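Local coordinates for protein YrdA (Escherichia coli, PDB 3TIO) that binds zinc and belongs to the gamma-class carbonic anhydrase family, though whether it shares the activity of that enzyme class is uncertain, at residues 102-107 / 161-166; 131-134 / 140-143. The protein carries 1 engineered substitution. All coordinates share one frame; numbering follows the deposited sequence.

Contact 1. Residues 102-107 / 161-166; sequences RVLVGM and RYSANN
Arg102 and Arg161 both place CG beside the backbone N and opposite the carbonyl carbon, but further out their chains differ: Arg161 runs extended from CG to NE, whereas Arg102 bends at its third torsion (chi3 -59°), a bend that turns its guanidinium nearly parallel to that of Arg161, the planes lying only 9° apart. The two side chains lie side by side and point in the same direction, where the C-terminal helix 154-176 packs along the left-handed beta-helix of the gamma-class carbonic anhydrase family. It is a methylene, however, that makes the closest approach: Arg102 CD sits over the centre of the Arg161 guanidinium, 3.7 Å from Arg161 CZ. The two cations are therefore offset, with Arg102 NE 4.0 Å from Arg161 NH2. A salt bridge from Arg102 NE to Asp120 OD1 supplies a compensating charge and probably eases the repulsion. Arginine suits both places because its aliphatic stem and flat, delocalised head can pack while the charge remains near the surface. Arg102 has positive phi and psi at the turn leading into strand 103-105, and backbone hydrogen bonds tie that strand to the neighbouring coils.

Two residues further along each segment, the contact becomes small and mixed in character. Leu104 projects toward the helix and presents a branched hydrocarbon to Ser163, a short polar side chain that fits where the helix passes the coil. The serine hydroxyl is engaged in a hydrogen bond with Thr87 OG1, and beside that bond Leu104 CD1 rests 4.1 Å from Ser163 OG.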
# COMPACT_ATOMS: atom_id res chain seq x y z
N ARG A 102 -7.82 0.56 22.83
CA ARG A 102 -8.78 -0.43 22.35
C ARG A 102 -9.52 0.06 21.11
O ARG A 102 -10.74 0.22 21.12
CB ARG A 102 -9.77 -0.78 23.46
CG ARG A 102 -9.10 -1.29 24.73
CD ARG A 102 -10.13 -1.61 25.81
NE ARG A 102 -10.92 -0.44 26.16
CZ ARG A 102 -10.48 0.59 26.87
NH1 ARG A 102 -9.24 0.60 27.33
NH2 ARG A 102 -11.27 1.63 27.10
N VAL A 103 -8.77 0.30 20.05
CA VAL A 103 -9.32 0.75 18.78
C VAL A 103 -8.88 -0.23 17.71
O VAL A 103 -7.75 -0.70 17.72
CB VAL A 103 -8.80 2.16 18.39
CG1 VAL A 103 -9.26 2.53 16.98
CG2 VAL A 103 -9.29 3.19 19.40
N LEU A 104 -9.79 -0.54 16.79
CA LEU A 104 -9.45 -1.43 15.69
C LEU A 104 -9.58 -0.60 14.41
O LEU A 104 -10.65 -0.08 14.10
CB LEU A 104 -10.40 -2.63 15.65
CG LEU A 104 -10.02 -3.72 14.64
CD1 LEU A 104 -10.58 -5.07 15.10
CD2 LEU A 104 -10.53 -3.36 13.26
N VAL A 105 -8.46 -0.46 13.71
CA VAL A 105 -8.45 0.30 12.46
C VAL A 105 -8.45 -0.72 11.32
O VAL A 105 -7.46 -1.41 11.08
CB VAL A 105 -7.19 1.19 12.34
CG1 VAL A 105 -7.28 2.05 11.09
CG2 VAL A 105 -7.04 2.07 13.59
N GLY A 106 -9.58 -0.80 10.62
CA GLY A 106 -9.75 -1.74 9.52
C GLY A 106 -8.68 -1.66 8.45
O GLY A 106 -8.25 -0.57 8.08
N MET A 107 -8.27 -2.82 7.94
CA MET A 107 -7.22 -2.87 6.92
C MET A 107 -7.48 -1.95 5.74
O MET A 107 -8.62 -1.79 5.30
CB MET A 107 -7.00 -4.31 6.45
CG MET A 107 -8.18 -4.96 5.73
SD MET A 107 -7.88 -6.73 5.43
CE MET A 107 -8.71 -7.45 6.84
N ARG A 161 -10.63 -6.11 22.63
CA ARG A 161 -9.64 -6.59 23.58
C ARG A 161 -9.03 -7.90 23.09
O ARG A 161 -7.81 -8.07 23.11
CB ARG A 161 -10.28 -6.80 24.96
CG ARG A 161 -10.60 -5.51 25.72
CD ARG A 161 -11.36 -5.81 27.01
NE ARG A 161 -11.59 -4.62 27.82
CZ ARG A 161 -10.67 -4.03 28.57
NH1 ARG A 161 -9.44 -4.52 28.62
NH2 ARG A 161 -10.98 -2.94 29.27
N TYR A 162 -9.88 -8.82 22.65
CA TYR A 162 -9.41 -10.10 22.15
C TYR A 162 -8.47 -9.92 20.96
O TYR A 162 -7.46 -10.61 20.85
CB TYR A 162 -10.59 -11.00 21.76
CG TYR A 162 -11.48 -11.37 22.93
CD1 TYR A 162 -10.93 -11.92 24.09
CD2 TYR A 162 -12.86 -11.19 22.87
CE1 TYR A 162 -11.74 -12.27 25.17
CE2 TYR A 162 -13.68 -11.53 23.95
CZ TYR A 162 -13.11 -12.07 25.09
OH TYR A 162 -13.92 -12.41 26.16
N SER A 163 -8.81 -8.99 20.07
CA SER A 163 -7.98 -8.73 18.90
C SER A 163 -6.55 -8.38 19.31
O SER A 163 -5.59 -8.94 18.80
CB SER A 163 -8.57 -7.59 18.07
OG SER A 163 -7.70 -7.28 16.98
N ALA A 164 -6.43 -7.44 20.25
CA ALA A 164 -5.12 -7.02 20.73
C ALA A 164 -4.43 -8.19 21.44
O ALA A 164 -3.25 -8.45 21.21
CB ALA A 164 -5.26 -5.84 21.69
N ASN A 165 -5.17 -8.89 22.29
CA ASN A 165 -4.62 -10.02 23.03
C ASN A 165 -4.10 -11.10 22.10
O ASN A 165 -3.02 -11.65 22.32
CB ASN A 165 -5.68 -10.65 23.94
CG ASN A 165 -6.09 -9.75 25.09
OD1 ASN A 165 -5.49 -8.70 25.32
ND2 ASN A 165 -7.12 -10.17 25.82
N ASN A 166 -4.87 -11.40 21.06
CA ASN A 166 -4.46 -12.43 20.11
C ASN A 166 -3.18 -12.04 19.39
O ASN A 166 -2.32 -12.88 19.16
CB ASN A 166 -5.58 -12.71 19.10
CG ASN A 166 -6.78 -13.38 19.73
OD1 ASN A 166 -6.66 -14.06 20.75
ND2 ASN A 166 -7.95 -13.21 19.12

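Contact 2. Residues 131-134 / 140-143; sequences QNKR and LYLG
Lys133 meets Tyr141 through the aliphatic part of its side chain, CE lying 4.5 Å from Tyr141 CE2 and approaching the ring obliquely. This is a loose van der Waals contact. From a CG anti to the backbone N (chi1 -176°), the extended lysine stem carries CE across to the ring, and the last torsion (chi4 61°) only swings NZ. Arg134 adds a second approach with its backbone: its carbonyl O lies 4.2 Å from Tyr141 OH, too far for a hydrogen bond, while its CB points away and NH1 makes a salt bridge with Glu118 OE2.

Around this first shell, the tyrosine is held at its hydroxyl and along its ring. Its hydroxyl oxygen accepts N-H bonds from Gln148 NE2 and the backbone N of Glu136, so the polar tip of a buried residue is satisfied, and its ring also packs on Val121 and Val146. Tyrosine therefore suits the site, combining a broad apolar ring with a hydroxyl able to reach polar partners. Val146 also touches Lys133, and backbone hydrogen bonds join Lys133 to Ile116 and Tyr141 to Met122. Segments 131-134 and 140-143 thus belong to different faces of the coil stack, with the buried Tyr141 ring reaching from one toward the other, a partly buried contact across the last turn of a left-handed beta-helix built from hexapeptide repeats.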
# COMPACT_ATOMS: atom_id res chain seq x y z
N GLN A 131 -9.01 14.99 7.93
CA GLN A 131 -8.19 15.75 8.86
C GLN A 131 -9.04 16.35 9.98
O GLN A 131 -10.14 16.85 9.75
CB GLN A 131 -7.45 16.87 8.14
CG GLN A 131 -6.49 16.40 7.06
CD GLN A 131 -5.74 17.55 6.41
OE1 GLN A 131 -5.02 18.29 7.08
NE2 GLN A 131 -5.91 17.71 5.10
N ASN A 132 -8.51 16.28 11.20
CA ASN A 132 -9.17 16.83 12.38
C ASN A 132 -10.52 16.24 12.76
O ASN A 132 -11.20 16.79 13.62
CB ASN A 132 -9.31 18.35 12.23
CG ASN A 132 -7.98 19.04 12.05
OD1 ASN A 132 -7.08 18.89 12.88
ND2 ASN A 132 -7.85 19.80 10.98
N LYS A 133 -10.92 15.14 12.15
CA LYS A 133 -12.21 14.55 12.51
C LYS A 133 -12.08 13.75 13.81
O LYS A 133 -11.14 12.99 13.99
CB LYS A 133 -12.74 13.65 11.40
CG LYS A 133 -14.13 13.09 11.71
CD LYS A 133 -14.74 12.36 10.52
CE LYS A 133 -16.13 11.84 10.85
NZ LYS A 133 -17.09 12.94 11.19
N ARG A 134 -13.04 13.95 14.71
CA ARG A 134 -13.05 13.23 15.98
C ARG A 134 -14.05 12.09 15.91
O ARG A 134 -15.21 12.29 15.53
CB ARG A 134 -13.42 14.19 17.13
CG ARG A 134 -13.65 13.49 18.47
CD ARG A 134 -14.07 14.48 19.55
NE ARG A 134 -12.96 15.30 20.01
CZ ARG A 134 -12.02 14.89 20.86
NH1 ARG A 134 -12.07 13.66 21.35
NH2 ARG A 134 -11.05 15.71 21.22
N LEU A 140 -19.05 2.44 15.61
CA LEU A 140 -18.48 1.86 14.41
C LEU A 140 -18.50 2.96 13.35
O LEU A 140 -19.52 3.60 13.14
CB LEU A 140 -19.32 0.68 13.91
CG LEU A 140 -19.03 0.24 12.47
CD1 LEU A 140 -17.60 -0.27 12.37
CD2 LEU A 140 -20.01 -0.85 12.05
N TYR A 141 -17.35 3.18 12.72
CA TYR A 141 -17.24 4.18 11.66
C TYR A 141 -16.84 3.46 10.37
O TYR A 141 -16.00 2.57 10.39
CB TYR A 141 -16.19 5.24 12.02
CG TYR A 141 -16.67 6.28 13.00
CD1 TYR A 141 -16.73 6.00 14.37
CD2 TYR A 141 -17.08 7.54 12.57
CE1 TYR A 141 -17.18 6.96 15.28
CE2 TYR A 141 -17.53 8.50 13.46
CZ TYR A 141 -17.58 8.21 14.82
OH TYR A 141 -18.03 9.17 15.70
N LEU A 142 -17.47 3.84 9.26
CA LEU A 142 -17.20 3.21 7.97
C LEU A 142 -17.35 4.22 6.84
O LEU A 142 -18.15 5.14 6.93
CB LEU A 142 -18.20 2.08 7.70
CG LEU A 142 -18.48 0.99 8.74
CD1 LEU A 142 -19.74 0.23 8.34
CD2 LEU A 142 -17.30 0.06 8.86
N GLY A 143 -16.59 4.03 5.76
CA GLY A 143 -16.71 4.92 4.62
C GLY A 143 -15.55 5.81 4.28
O GLY A 143 -14.57 5.92 5.02

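Overall arrangement
Both contacts reach the sheet that contains strands 103-105 and 139-143, yet they use it differently. Contact 1 lies on the surface, where the C-terminal helix meets the outside of a coil; contact 2 is partly buried and joins different faces of the final coil, with a buried tyrosine at its centre. Their centres are about 17 Å apart and their nearest atoms about 7 Å, so they do not touch, and in sequence contact 2 falls inside the loop closed by contact 1. Contact 1 sets an arginine methylene over the face of another arginine's guanidinium, with the planes nearly parallel, whereas contact 2 pairs a lysine stem with an aromatic ring.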